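Local structure of DynF (Micromonospora chersina, 6UBL) at residues R11-E16 with R65-P70; E80-L85 with A111-T116; P19-G24 with G36-G41; R132-A137 with P153-I158. The protein is of unknown function but belongs to the dynemicin enediyne biosynthetic pathway and, as a beta barrel holding palmitic acid, probably binds a long hydrophobic molecule. One frame throughout, in Å; residues are numbered along the deposited sequence. Where two conformers were deposited one is given.

In the fold
The four contacts run from the rim of a beta barrel to the interior that holds palmitic acid. Interaction 4 lies near the middle of the chain, and interaction 2 is buried too; both are antiparallel strand pairs, joined because strands 108-115 and 129-141 are themselves neighbours. Interactions 1 and 3 are only partly buried and use the peripheral segments 11-16 and 19-24, which lie against the adjacent strands 54-68 and 37-50. Chemistry follows place: valine packing and one water in interaction 1, side-chain amides in interaction 3, a watered charge pair at one end of interaction 2. Interactions 1 and 3 meet the lipid's carboxyl end, interaction 4 its alkyl chain.

Interaction 1 (R11-E16 with R65-P70); sequences RPVQTE and RVVRSP. With PLM (palmitic acid), chain C.
Val67 packs against Val13 of the loop that follows strand 7-8, and the two segments meet without a direct hydrogen bond. One residue earlier on the strand, Val66 turns the other way: its CG1 lies 3.6 Å from O1 of the palmitic acid, on the lipid side of the wall. Val67 itself meets the loop with both methyls. Its CG1 sits between the backbone N and the carbonyl carbon (chi1 62°) and touches Val13 CG1 and Thr15 CG2, each at 3.9 Å, the threonine crossing it at about a right angle. CG2 instead lies 3.4 Å from Gln14 O. This is the outside of a beta barrel, where strand 54-68 is overlaid by an irregular N-terminal segment; Val13 N and Arg11 O are tied by hydrogen bonds to the side chain of Asn84 on the adjoining strand. Arg68 points away from the loop. Its side chain passes the lipid carboxylate, CD 3.4 Å from O2 of the palmitic acid, and the guanidinium goes on to Asp38 (NE, salt bridge) and Glu34 O (NH1, hydrogen bond). The Arg68 carbonyl meets the loop through water: one molecule donates to Arg68 O at 2.8 Å and to Gln14 O at 3.1 Å. Val13 CG1 comes within 3.6 Å of Ser69 N and also touches Ser69 CB.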
loop_
_atom_site.group_PDB
_atom_site.type_symbol
_atom_site.label_atom_id
_atom_site.label_comp_id
_atom_site.label_asym_id
_atom_site.label_seq_id
_atom_site.Cartn_x
_atom_site.Cartn_y
_atom_site.Cartn_z
ATOM N N ARG A 11 -1.552 12.359 5.116
ATOM C CA ARG A 11 -1.815 13.769 5.365
ATOM C C ARG A 11 -0.616 14.437 6.027
ATOM O O ARG A 11 -0.102 13.924 7.029
ATOM C CB ARG A 11 -3.018 13.895 6.279
ATOM C CG ARG A 11 -3.544 15.283 6.414
ATOM C CD ARG A 11 -4.779 15.287 7.280
ATOM N NE ARG A 11 -5.403 16.592 7.269
ATOM C CZ ARG A 11 -6.303 17.011 8.149
ATOM N NH1 ARG A 11 -6.683 16.222 9.141
ATOM N NH2 ARG A 11 -6.817 18.228 8.041
ATOM N N PRO A 12 -0.148 15.578 5.517
ATOM C CA PRO A 12 0.936 16.285 6.210
ATOM C C PRO A 12 0.513 16.820 7.570
ATOM O O PRO A 12 -0.621 17.267 7.768
ATOM C CB PRO A 12 1.304 17.423 5.247
ATOM C CG PRO A 12 0.791 16.987 3.912
ATOM C CD PRO A 12 -0.444 16.181 4.203
ATOM N N VAL A 13 1.452 16.761 8.514
ATOM C CA VAL A 13 1.276 17.258 9.874
ATOM C C VAL A 13 2.420 18.216 10.178
ATOM O O VAL A 13 3.581 17.914 9.891
ATOM C CB VAL A 13 1.267 16.099 10.887
ATOM C CG1 VAL A 13 1.264 16.628 12.307
ATOM C CG2 VAL A 13 0.065 15.185 10.643
ATOM N N GLN A 14 2.090 19.358 10.771
ATOM C CA GLN A 14 3.086 20.376 11.071
ATOM C C GLN A 14 3.970 19.941 12.228
ATOM O O GLN A 14 3.505 19.333 13.198
ATOM C CB GLN A 14 2.393 21.684 11.429
ATOM C CG GLN A 14 3.322 22.754 11.969
ATOM C CD GLN A 14 2.744 24.151 11.805
ATOM O OE1 GLN A 14 2.187 24.483 10.758
ATOM N NE2 GLN A 14 2.869 24.973 12.843
ATOM N N THR A 15 5.261 20.259 12.122
ATOM C CA THR A 15 6.201 20.037 13.212
ATOM C C THR A 15 6.649 21.339 13.854
ATOM O O THR A 15 7.082 21.330 15.005
ATOM C CB THR A 15 7.463 19.297 12.745
ATOM O OG1 THR A 15 8.172 20.085 11.796
ATOM C CG2 THR A 15 7.103 17.951 12.129
ATOM N N GLU A 16 6.621 22.449 13.116
ATOM C CA GLU A 16 7.055 23.717 13.685
ATOM C C GLU A 16 6.232 24.042 14.920
ATOM O O GLU A 16 5.001 23.950 14.904
ATOM C CB GLU A 16 6.890 24.835 12.653
ATOM C CG GLU A 16 8.036 24.929 11.682
ATOM C CD GLU A 16 9.310 25.407 12.345
ATOM O OE1 GLU A 16 9.231 26.012 13.440
ATOM O OE2 GLU A 16 10.396 25.172 11.780
ATOM N N ARG A 65 10.815 8.800 15.252
ATOM C CA ARG A 65 10.305 10.092 15.701
ATOM C C ARG A 65 9.023 10.344 14.914
ATOM O O ARG A 65 9.042 10.375 13.673
ATOM C CB ARG A 65 11.353 11.177 15.492
ATOM C CG ARG A 65 12.629 10.914 16.326
ATOM C CD ARG A 65 13.665 12.020 16.208
ATOM N NE ARG A 65 13.088 13.277 16.660
ATOM C CZ ARG A 65 12.964 14.348 15.890
ATOM N NH1 ARG A 65 13.424 14.343 14.651
ATOM N NH2 ARG A 65 12.396 15.441 16.373
ATOM N N VAL A 66 7.907 10.492 15.633
ATOM C CA VAL A 66 6.582 10.573 15.029
ATOM C C VAL A 66 5.908 11.833 15.549
ATOM O O VAL A 66 5.694 11.970 16.759
ATOM C CB VAL A 66 5.724 9.340 15.356
ATOM C CG1 VAL A 66 4.321 9.492 14.789
ATOM C CG2 VAL A 66 6.394 8.059 14.839
ATOM N N VAL A 67 5.573 12.757 14.646
ATOM C CA VAL A 67 4.821 13.948 15.033
ATOM C C VAL A 67 3.330 13.635 14.994
ATOM O O VAL A 67 2.835 12.949 14.081
ATOM C CB VAL A 67 5.158 15.159 14.144
ATOM C CG1 VAL A 67 4.794 14.906 12.702
ATOM C CG2 VAL A 67 4.431 16.401 14.671
ATOM N N ARG A 68 2.614 14.135 15.995
ATOM C CA ARG A 68 1.171 14.011 16.098
ATOM C C ARG A 68 0.522 15.371 15.886
ATOM O O ARG A 68 0.998 16.391 16.403
ATOM C CB ARG A 68 0.748 13.491 17.469
ATOM C CG ARG A 68 1.023 12.021 17.719
ATOM C CD ARG A 68 0.669 11.586 19.154
ATOM N NE ARG A 68 1.681 11.955 20.130
ATOM C CZ ARG A 68 1.671 13.059 20.863
ATOM N NH1 ARG A 68 0.676 13.934 20.769
ATOM N NH2 ARG A 68 2.664 13.289 21.720
ATOM N N SER A 69 -0.584 15.381 15.146
ATOM C CA SER A 69 -1.416 16.565 15.054
ATOM C C SER A 69 -2.092 16.766 16.402
ATOM O O SER A 69 -2.120 15.854 17.235
ATOM C CB SER A 69 -2.499 16.348 13.995
ATOM O OG SER A 69 -3.465 15.383 14.428
ATOM N N PRO A 70 -2.690 17.930 16.637
ATOM C CA PRO A 70 -3.610 18.041 17.771
ATOM C C PRO A 70 -4.744 17.047 17.572
ATOM O O PRO A 70 -5.122 16.723 16.443
ATOM C CB PRO A 70 -4.112 19.492 17.699
ATOM C CG PRO A 70 -3.867 19.916 16.279
ATOM C CD PRO A 70 -2.634 19.170 15.839
HETATM C C1 PLM C . 2.309 7.961 18.019
HETATM O O1 PLM C . 3.518 8.454 18.095
HETATM O O2 PLM C . 1.422 8.254 18.779
HETATM C C2 PLM C . 2.131 6.974 16.910
HETATM C C3 PLM C . 3.174 5.892 16.823
HETATM C C4 PLM C . 2.814 4.977 15.691
HETATM C C5 PLM C . 3.967 4.338 15.012
HETATM C C6 PLM C . 3.533 3.509 13.827
HETATM C C7 PLM C . 4.278 2.203 13.776
HETATM C C8 PLM C . 5.768 2.385 13.930
HETATM C C9 PLM C . 6.401 3.186 12.825
HETATM C CA PLM C . 6.928 2.306 11.724
HETATM C CB PLM C . 8.246 1.661 12.105
HETATM C CC PLM C . 9.198 1.602 10.948
HETATM C CD PLM C . 9.414 0.229 10.371
HETATM C CE PLM C . 9.769 0.310 8.909
HETATM C CF PLM C . 10.478 -0.886 8.352
HETATM C CG PLM C . 10.810 -0.713 6.913
HETATM O O HOH W 1 1.192 18.903 15.194
#

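Interaction 2 (E80-L85 with A111-T116); sequences EVYTNL and AGQIRT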
loop_
_atom_site.group_PDB
_atom_site.type_symbol
_atom_site.label_atom_id
_atom_site.label_comp_id
_atom_site.label_asym_id
_atom_site.label_seq_id
_atom_site.Cartn_x
_atom_site.Cartn_y
_atom_site.Cartn_z
ATOM N N GLU A 80 -9.453 11.789 16.944
ATOM C CA GLU A 80 -8.593 11.288 15.893
ATOM C C GLU A 80 -7.285 12.060 15.961
ATOM O O GLU A 80 -7.270 13.248 16.302
ATOM C CB GLU A 80 -9.205 11.544 14.538
ATOM C CG GLU A 80 -10.490 10.811 14.279
ATOM C CD GLU A 80 -10.961 11.049 12.868
ATOM O OE1 GLU A 80 -10.320 10.511 11.950
ATOM O OE2 GLU A 80 -11.915 11.830 12.685
ATOM N N VAL A 81 -6.190 11.382 15.628
ATOM C CA VAL A 81 -4.863 11.984 15.583
ATOM C C VAL A 81 -4.214 11.585 14.267
ATOM O O VAL A 81 -4.212 10.400 13.904
ATOM C CB VAL A 81 -4.002 11.540 16.781
ATOM C CG1 VAL A 81 -2.565 12.014 16.620
ATOM C CG2 VAL A 81 -4.595 12.068 18.087
ATOM N N TYR A 82 -3.658 12.570 13.564
ATOM C CA TYR A 82 -2.906 12.357 12.336
ATOM C C TYR A 82 -1.421 12.398 12.662
ATOM O O TYR A 82 -0.982 13.173 13.511
ATOM C CB TYR A 82 -3.275 13.439 11.325
ATOM C CG TYR A 82 -4.700 13.237 10.870
ATOM C CD1 TYR A 82 -4.995 12.393 9.815
ATOM C CD2 TYR A 82 -5.753 13.830 11.556
ATOM C CE1 TYR A 82 -6.294 12.169 9.418
ATOM C CE2 TYR A 82 -7.064 13.613 11.173
ATOM C CZ TYR A 82 -7.321 12.782 10.094
ATOM O OH TYR A 82 -8.622 12.556 9.697
ATOM N N THR A 83 -0.651 11.543 12.009
ATOM C CA THR A 83 0.751 11.359 12.349
ATOM C C THR A 83 1.601 11.464 11.094
ATOM O O THR A 83 1.141 11.184 9.989
ATOM C CB THR A 83 0.981 9.981 12.986
ATOM O OG1 THR A 83 0.605 8.966 12.051
ATOM C CG2 THR A 83 0.160 9.815 14.261
ATOM N N ASN A 84 2.845 11.898 11.269
ATOM C CA ASN A 84 3.865 11.738 10.245
ATOM C C ASN A 84 5.071 11.083 10.909
ATOM O O ASN A 84 5.467 11.480 12.006
ATOM C CB ASN A 84 4.382 13.057 9.648
ATOM C CG ASN A 84 3.396 13.784 8.733
ATOM O OD1 ASN A 84 3.671 14.919 8.329
ATOM N ND2 ASN A 84 2.278 13.152 8.379
ATOM N N LEU A 85 5.688 10.126 10.224
ATOM C CA LEU A 85 6.961 9.556 10.649
ATOM C C LEU A 85 8.045 10.438 10.040
ATOM O O LEU A 85 8.202 10.480 8.819
ATOM C CB LEU A 85 7.066 8.113 10.165
ATOM C CG LEU A 85 8.355 7.349 10.404
ATOM C CD1 LEU A 85 8.701 7.324 11.878
ATOM C CD2 LEU A 85 8.224 5.930 9.852
ATOM N N ALA A 111 3.221 8.827 6.529
ATOM C CA ALA A 111 2.097 9.443 7.221
ATOM C C ALA A 111 1.076 8.389 7.623
ATOM O O ALA A 111 0.935 7.352 6.974
ATOM C CB ALA A 111 1.453 10.525 6.350
ATOM N N GLY A 112 0.337 8.689 8.684
ATOM C CA GLY A 112 -0.616 7.748 9.218
ATOM C C GLY A 112 -1.663 8.439 10.058
ATOM O O GLY A 112 -1.775 9.668 10.074
ATOM N N GLN A 113 -2.452 7.623 10.748
ATOM C CA GLN A 113 -3.530 8.155 11.566
ATOM C C GLN A 113 -3.933 7.146 12.629
ATOM O O GLN A 113 -3.599 5.956 12.560
ATOM C CB GLN A 113 -4.728 8.573 10.721
ATOM C CG GLN A 113 -5.352 7.446 9.926
ATOM C CD GLN A 113 -6.336 7.970 8.915
ATOM O OE1 GLN A 113 -6.105 7.897 7.708
ATOM N NE2 GLN A 113 -7.437 8.522 9.404
ATOM N N ILE A 114 -4.652 7.657 13.627
ATOM C CA ILE A 114 -5.192 6.866 14.727
ATOM C C ILE A 114 -6.660 7.239 14.860
ATOM O O ILE A 114 -6.985 8.419 15.053
ATOM C CB ILE A 114 -4.449 7.160 16.041
ATOM C CG1 ILE A 114 -2.943 6.944 15.880
ATOM C CG2 ILE A 114 -4.990 6.277 17.157
ATOM C CD1 ILE A 114 -2.126 7.347 17.094
ATOM N N ARG A 115 -7.543 6.252 14.723
ATOM C CA ARG A 115 -8.970 6.506 14.819
ATOM C C ARG A 115 -9.718 5.222 15.143
ATOM O O ARG A 115 -9.203 4.116 14.976
ATOM C CB ARG A 115 -9.528 7.162 13.548
ATOM C CG ARG A 115 -9.453 6.321 12.249
ATOM C CD ARG A 115 -10.588 6.742 11.312
ATOM N NE ARG A 115 -11.843 6.318 11.922
ATOM C CZ ARG A 115 -12.977 7.016 11.959
ATOM N NH1 ARG A 115 -13.066 8.216 11.402
ATOM N NH2 ARG A 115 -14.038 6.503 12.577
ATOM N N THR A 116 -10.953 5.392 15.599
ATOM C CA THR A 116 -11.839 4.252 15.831
ATOM C C THR A 116 -11.999 3.444 14.545
ATOM O O THR A 116 -12.291 4.021 13.482
ATOM C CB THR A 116 -13.201 4.769 16.287
ATOM O OG1 THR A 116 -13.064 5.465 17.536
ATOM C CG2 THR A 116 -14.215 3.637 16.401
HETATM O O HOH W 2 -11.652 10.039 9.721
HETATM O O HOH W 3 -7.751 9.648 11.999
HETATM O O HOH W 4 -14.195 11.223 11.531
#
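Val81 and Ile114 form a hydrogen-bonded antiparallel pair, as do Thr83 and Gly112, and four backbone bonds hold strand 81-85 against strand 111-115. Ile114 N reaches Val81 O at 2.8 Å, whereas Thr83 N and Gly112 N both approach their acceptor from above the carbonyl plane. Thr83 O is gripped twice, since Asn84 ND2 also donates to it, from the face opposite to Gly112 N. Thr83 holds OG1 between its N and carbonyl carbon (chi1 61°), which sets it 3.1 Å from Gly112 C, close but without a hydrogen bond. These strands are part of the wall of a beta barrel: Val81, Thr83 and Ile114 share the face turned to the palmitic acid, and Tyr82, Asn84, Ala111 and Gln113 share the other, where the second subunit packs on Tyr82 and Gln113, and segment 11-16 bonds Asn84. In van der Waals contact on that face, the Tyr82 ring and the Gln113 side chain run side by side, ring and amide planes 45° apart, Tyr82 CD1 3.9 Å from Gln113 CB. Gln113 NE2 has its strongest partner in Tyr194 of the second subunit. Glu80 and Arg115 point the same way, but their salt bridge is long, OE1 to NH1 3.6 Å. Water bridges the pair as well: one molecule donates to Glu80 OE1 at 2.6 Å and accepts from Arg115 NH1 at 2.9 Å.

Interaction 3 (P19-G24 with G36-G41); sequences PNVYAG and GIDNLG. With PLM (palmitic acid), chain C.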
loop_
_atom_site.group_PDB
_atom_site.type_symbol
_atom_site.label_atom_id
_atom_site.label_comp_id
_atom_site.label_asym_id
_atom_site.label_seq_id
_atom_site.Cartn_x
_atom_site.Cartn_y
_atom_site.Cartn_z
ATOM N N PRO A 19 6.511 20.430 20.426
ATOM C CA PRO A 19 7.633 19.991 21.260
ATOM C C PRO A 19 7.921 18.505 21.120
ATOM O O PRO A 19 7.033 17.675 20.913
ATOM C CB PRO A 19 7.162 20.301 22.687
ATOM C CG PRO A 19 5.678 20.141 22.608
ATOM C CD PRO A 19 5.297 20.656 21.228
ATOM N N ASN A 20 9.196 18.177 21.259
ATOM C CA ASN A 20 9.604 16.792 21.387
ATOM C C ASN A 20 9.213 16.244 22.752
ATOM O O ASN A 20 9.207 16.957 23.765
ATOM C CB ASN A 20 11.109 16.709 21.191
ATOM C CG ASN A 20 11.495 16.685 19.736
ATOM O OD1 ASN A 20 11.438 15.651 19.081
ATOM N ND2 ASN A 20 11.816 17.860 19.194
ATOM N N VAL A 21 8.886 14.958 22.763
ATOM C CA VAL A 21 8.562 14.222 23.973
ATOM C C VAL A 21 9.594 13.117 24.137
ATOM O O VAL A 21 9.852 12.347 23.200
ATOM C CB VAL A 21 7.142 13.638 23.918
ATOM C CG1 VAL A 21 6.765 13.040 25.260
ATOM C CG2 VAL A 21 6.135 14.712 23.499
ATOM N N TYR A 22 10.181 13.044 25.331
ATOM C CA TYR A 22 11.247 12.105 25.641
ATOM C C TYR A 22 10.895 11.333 26.903
ATOM O O TYR A 22 9.867 11.572 27.544
ATOM C CB TYR A 22 12.553 12.859 25.909
ATOM C CG TYR A 22 13.041 13.656 24.732
ATOM C CD1 TYR A 22 13.588 13.023 23.629
ATOM C CD2 TYR A 22 12.942 15.028 24.728
ATOM C CE1 TYR A 22 14.037 13.756 22.549
ATOM C CE2 TYR A 22 13.377 15.775 23.658
ATOM C CZ TYR A 22 13.932 15.123 22.573
ATOM O OH TYR A 22 14.372 15.874 21.504
ATOM N N ALA A 23 11.776 10.393 27.252
ATOM C CA ALA A 23 11.615 9.605 28.469
ATOM C C ALA A 23 11.342 10.496 29.674
ATOM O O ALA A 23 11.932 11.571 29.822
ATOM C CB ALA A 23 12.878 8.779 28.726
ATOM N N GLY A 24 10.456 10.021 30.551
ATOM C CA GLY A 24 10.031 10.792 31.701
ATOM C C GLY A 24 8.583 11.207 31.539
ATOM O O GLY A 24 7.811 11.249 32.502
ATOM N N GLY A 36 2.731 16.647 19.991
ATOM C CA GLY A 36 4.134 16.472 20.317
ATOM C C GLY A 36 4.780 15.561 19.300
ATOM O O GLY A 36 4.105 14.939 18.473
ATOM N N ILE A 37 6.106 15.508 19.361
ATOM C CA ILE A 37 6.898 14.597 18.547
ATOM C C ILE A 37 7.376 13.488 19.472
ATOM O O ILE A 37 8.222 13.722 20.345
ATOM C CB ILE A 37 8.082 15.313 17.886
ATOM C CG1 ILE A 37 7.607 16.483 17.023
ATOM C CG2 ILE A 37 8.863 14.308 17.043
ATOM C CD1 ILE A 37 8.725 17.373 16.536
ATOM N N ASP A 38 6.872 12.275 19.268
ATOM C CA ASP A 38 7.238 11.158 20.125
ATOM C C ASP A 38 8.578 10.594 19.673
ATOM O O ASP A 38 8.755 10.258 18.496
ATOM C CB ASP A 38 6.156 10.079 20.048
ATOM C CG ASP A 38 4.829 10.546 20.614
ATOM O OD1 ASP A 38 4.835 11.342 21.567
ATOM O OD2 ASP A 38 3.776 10.121 20.093
ATOM N N ASN A 39 9.511 10.467 20.616
ATOM C CA ASN A 39 10.819 9.863 20.370
ATOM C C ASN A 39 10.763 8.491 21.022
ATOM O O ASN A 39 10.861 8.375 22.242
ATOM C CB ASN A 39 11.925 10.727 20.953
ATOM C CG ASN A 39 12.056 12.063 20.237
ATOM O OD1 ASN A 39 12.874 12.209 19.324
ATOM N ND2 ASN A 39 11.243 13.033 20.631
ATOM N N LEU A 40 10.578 7.454 20.209
ATOM C CA LEU A 40 10.205 6.138 20.706
ATOM C C LEU A 40 11.152 5.044 20.240
ATOM O O LEU A 40 11.609 5.044 19.096
ATOM C CB LEU A 40 8.797 5.777 20.211
ATOM C CG LEU A 40 7.653 6.655 20.699
ATOM C CD1 LEU A 40 6.434 6.455 19.800
ATOM C CD2 LEU A 40 7.324 6.333 22.141
ATOM N N GLY A 41 11.385 4.075 21.120
ATOM C CA GLY A 41 12.085 2.880 20.717
ATOM C C GLY A 41 11.186 1.946 19.921
ATOM O O GLY A 41 9.958 2.004 20.008
HETATM C C1 PLM C . 2.309 7.961 18.019
HETATM O O1 PLM C . 3.518 8.454 18.095
HETATM O O2 PLM C . 1.422 8.254 18.779
HETATM C C2 PLM C . 2.131 6.974 16.910
HETATM C C3 PLM C . 3.174 5.892 16.823
HETATM C C4 PLM C . 2.814 4.977 15.691
HETATM C C5 PLM C . 3.967 4.338 15.012
HETATM C C6 PLM C . 3.533 3.509 13.827
HETATM C C7 PLM C . 4.278 2.203 13.776
HETATM C C8 PLM C . 5.768 2.385 13.930
HETATM C C9 PLM C . 6.401 3.186 12.825
HETATM C CA PLM C . 6.928 2.306 11.724
HETATM C CB PLM C . 8.246 1.661 12.105
HETATM C CC PLM C . 9.198 1.602 10.948
HETATM C CD PLM C . 9.414 0.229 10.371
HETATM C CE PLM C . 9.769 0.310 8.909
HETATM C CF PLM C . 10.478 -0.886 8.352
HETATM C CG PLM C . 10.810 -0.713 6.913
HETATM O O HOH W 5 14.950 14.271 19.487
#
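Asn39 reaches across to Asn20 and Val21 with a single amide nitrogen, its CG anti to the carbonyl carbon (chi1 -67°), which turns the amide toward them. Its ND2 donates to Asn20 OD1 at 3.0 Å, almost straight (173°) and in the carbonyl plane on a lone pair, and gives a second bond, also 3.0 Å, to Val21 O from above that carbonyl's plane. Val21 O is thus held twice, because Asn39 N comes in nearly along the C=O axis at 3.2 Å. The Tyr22 ring runs beside the same amide, planes 23° apart, CE1 3.5 Å from ND2, and a water joins Tyr22 OH to Asn39 OD1. Behind this cluster stand the backbone bonds Ile37 N to Pro19 O and Val21 N to Ile37 O, both 2.8 Å, which make a short parallel pairing at the margin of a beta barrel whose other pairings are mostly antiparallel. One layer further out, Arg65 fixes the amides, NH2 bonding Asn20 OD1 and NE bonding Asn39 OD1. Across the strand from them, Val21 lies alongside Asp38, whose OD1 bonds Tyr205 OH. Asp38 OD2 stands 2.6 Å from O1 of the palmitic acid.

Interaction 4 (R132-A137 with P153-I158); sequences RMAVGA and PIILTI. With PLM (palmitic acid), chain C.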
loop_
_atom_site.group_PDB
_atom_site.type_symbol
_atom_site.label_atom_id
_atom_site.label_comp_id
_atom_site.label_asym_id
_atom_site.label_seq_id
_atom_site.Cartn_x
_atom_site.Cartn_y
_atom_site.Cartn_z
ATOM N N ARG A 132 -2.365 3.291 11.941
ATOM C CA ARG A 132 -1.741 2.889 10.691
ATOM C C ARG A 132 -0.707 3.938 10.300
ATOM O O ARG A 132 -0.825 5.120 10.653
ATOM C CB ARG A 132 -2.726 2.689 9.549
ATOM C CG ARG A 132 -3.455 3.941 9.117
ATOM C CD ARG A 132 -4.629 3.620 8.206
ATOM N NE ARG A 132 -4.265 2.966 6.935
ATOM C CZ ARG A 132 -4.441 1.683 6.638
ATOM N NH1 ARG A 132 -4.927 0.830 7.526
ATOM N NH2 ARG A 132 -4.099 1.227 5.441
ATOM N N MET A 133 0.317 3.490 9.568
ATOM C CA MET A 133 1.365 4.366 9.058
ATOM C C MET A 133 1.814 3.786 7.722
ATOM O O MET A 133 2.042 2.577 7.611
ATOM C CB MET A 133 2.539 4.410 10.050
ATOM C CG MET A 133 3.676 5.346 9.667
ATOM S SD MET A 133 3.260 7.099 9.843
ATOM C CE MET A 133 3.469 7.318 11.622
ATOM N N ALA A 134 1.945 4.650 6.719
ATOM C CA ALA A 134 2.368 4.274 5.374
ATOM C C ALA A 134 3.757 4.859 5.153
ATOM O O ALA A 134 3.926 6.079 5.226
ATOM C CB ALA A 134 1.388 4.828 4.332
ATOM N N VAL A 135 4.748 3.997 4.915
ATOM C CA VAL A 135 6.150 4.373 5.045
ATOM C C VAL A 135 6.911 4.192 3.743
ATOM O O VAL A 135 6.840 3.133 3.110
ATOM C CB VAL A 135 6.830 3.579 6.173
ATOM C CG1 VAL A 135 8.318 3.887 6.251
ATOM C CG2 VAL A 135 6.158 3.877 7.502
ATOM N N GLY A 136 7.690 5.210 3.389
ATOM C CA GLY A 136 8.710 5.108 2.347
ATOM C C GLY A 136 10.084 5.012 2.982
ATOM O O GLY A 136 10.537 5.960 3.629
ATOM N N ALA A 137 10.751 3.875 2.816
ATOM C CA ALA A 137 11.990 3.592 3.522
ATOM C C ALA A 137 13.168 3.422 2.573
ATOM O O ALA A 137 13.009 3.234 1.365
ATOM C CB ALA A 137 11.844 2.321 4.374
ATOM N N PRO A 153 4.118 2.058 -0.582
ATOM C CA PRO A 153 4.368 2.302 0.841
ATOM C C PRO A 153 4.178 1.033 1.658
ATOM O O PRO A 153 3.272 0.228 1.400
ATOM C CB PRO A 153 3.333 3.372 1.212
ATOM C CG PRO A 153 2.241 3.222 0.211
ATOM C CD PRO A 153 2.906 2.748 -1.056
ATOM N N ILE A 154 5.048 0.860 2.655
ATOM C CA ILE A 154 4.906 -0.220 3.623
ATOM C C ILE A 154 3.848 0.201 4.634
ATOM O O ILE A 154 3.999 1.226 5.310
ATOM C CB ILE A 154 6.245 -0.527 4.307
ATOM C CG1 ILE A 154 7.283 -0.966 3.282
ATOM C CG2 ILE A 154 6.039 -1.603 5.373
ATOM C CD1 ILE A 154 8.718 -0.852 3.760
ATOM N N ILE A 155 2.783 -0.587 4.734
ATOM C CA ILE A 155 1.657 -0.275 5.601
ATOM C C ILE A 155 1.906 -0.954 6.943
ATOM O O ILE A 155 1.975 -2.189 7.026
ATOM C CB ILE A 155 0.342 -0.759 4.981
ATOM C CG1 ILE A 155 0.094 -0.095 3.615
ATOM C CG2 ILE A 155 -0.809 -0.547 5.964
ATOM C CD1 ILE A 155 0.143 1.416 3.579
ATOM N N LEU A 156 2.061 -0.153 7.999
ATOM C CA LEU A 156 2.377 -0.656 9.334
ATOM C C LEU A 156 1.210 -0.335 10.256
ATOM O O LEU A 156 0.728 0.800 10.282
ATOM C CB LEU A 156 3.641 0.016 9.870
ATOM C CG LEU A 156 4.838 -0.263 8.962
ATOM C CD1 LEU A 156 5.872 0.829 9.049
ATOM C CD2 LEU A 156 5.458 -1.609 9.320
ATOM N N THR A 157 0.751 -1.327 10.998
ATOM C CA THR A 157 -0.484 -1.209 11.752
ATOM C C THR A 157 -0.277 -1.613 13.202
ATOM O O THR A 157 0.525 -2.488 13.518
ATOM C CB THR A 157 -1.595 -2.051 11.121
ATOM O OG1 THR A 157 -1.198 -3.423 11.066
ATOM C CG2 THR A 157 -1.900 -1.550 9.714
ATOM N N ILE A 158 -1.006 -0.935 14.079
ATOM C CA ILE A 158 -1.115 -1.302 15.481
ATOM C C ILE A 158 -2.600 -1.298 15.816
ATOM O O ILE A 158 -3.265 -0.261 15.687
ATOM C CB ILE A 158 -0.361 -0.338 16.413
ATOM C CG1 ILE A 158 1.114 -0.249 16.045
ATOM C CG2 ILE A 158 -0.533 -0.807 17.859
ATOM C CD1 ILE A 158 1.850 0.848 16.798
HETATM C C1 PLM C . 2.309 7.961 18.019
HETATM O O1 PLM C . 3.518 8.454 18.095
HETATM O O2 PLM C . 1.422 8.254 18.779
HETATM C C2 PLM C . 2.131 6.974 16.910
HETATM C C3 PLM C . 3.174 5.892 16.823
HETATM C C4 PLM C . 2.814 4.977 15.691
HETATM C C5 PLM C . 3.967 4.338 15.012
HETATM C C6 PLM C . 3.533 3.509 13.827
HETATM C C7 PLM C . 4.278 2.203 13.776
HETATM C C8 PLM C . 5.768 2.385 13.930
HETATM C C9 PLM C . 6.401 3.186 12.825
HETATM C CA PLM C . 6.928 2.306 11.724
HETATM C CB PLM C . 8.246 1.661 12.105
HETATM C CC PLM C . 9.198 1.602 10.948
HETATM C CD PLM C . 9.414 0.229 10.371
HETATM C CE PLM C . 9.769 0.310 8.909
HETATM C CF PLM C . 10.478 -0.886 8.352
HETATM C CG PLM C . 10.810 -0.713 6.913
#
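Met133 and Leu156 face each other as a hydrogen-bonded antiparallel pair in the wall of a beta barrel, with Val135 and Ile154 forming the next such pair. Four backbone bonds join the strands, among them Leu156 N to Met133 O, 2.8 Å and nearly straight at 171°. Side chains of these four residues lie on the lipid side. Met133 has CG anti to its backbone N (chi1 -177°) and then bends at chi2 and chi3, which leads its thioether away from strand 154-158 toward Thr83 and Leu85; its CB lies 4.0 Å from C6 of the palmitic acid. Leu156 instead turns CD1 to Val135, 3.4 Å from CG2, tighter than usual carbon contact. The opposite face is turned to the second subunit. There Ile155, with both torsions near -60°, folds CD1 back to 3.7 Å from Ala134 CB, and Ala134 CB also meets Pro153 CB. Arg132 runs beside Ile155, its NH2 3.8 Å from Ile155 CG2; NH2 forms a salt bridge with Glu152 of the second subunit, and NH1 bonds Tyr176 O of that subunit. Back on the lipid side, beyond Leu156, Ile154 CD1 comes within 3.8 Å of CG of the palmitic acid, the last carbon of the tail.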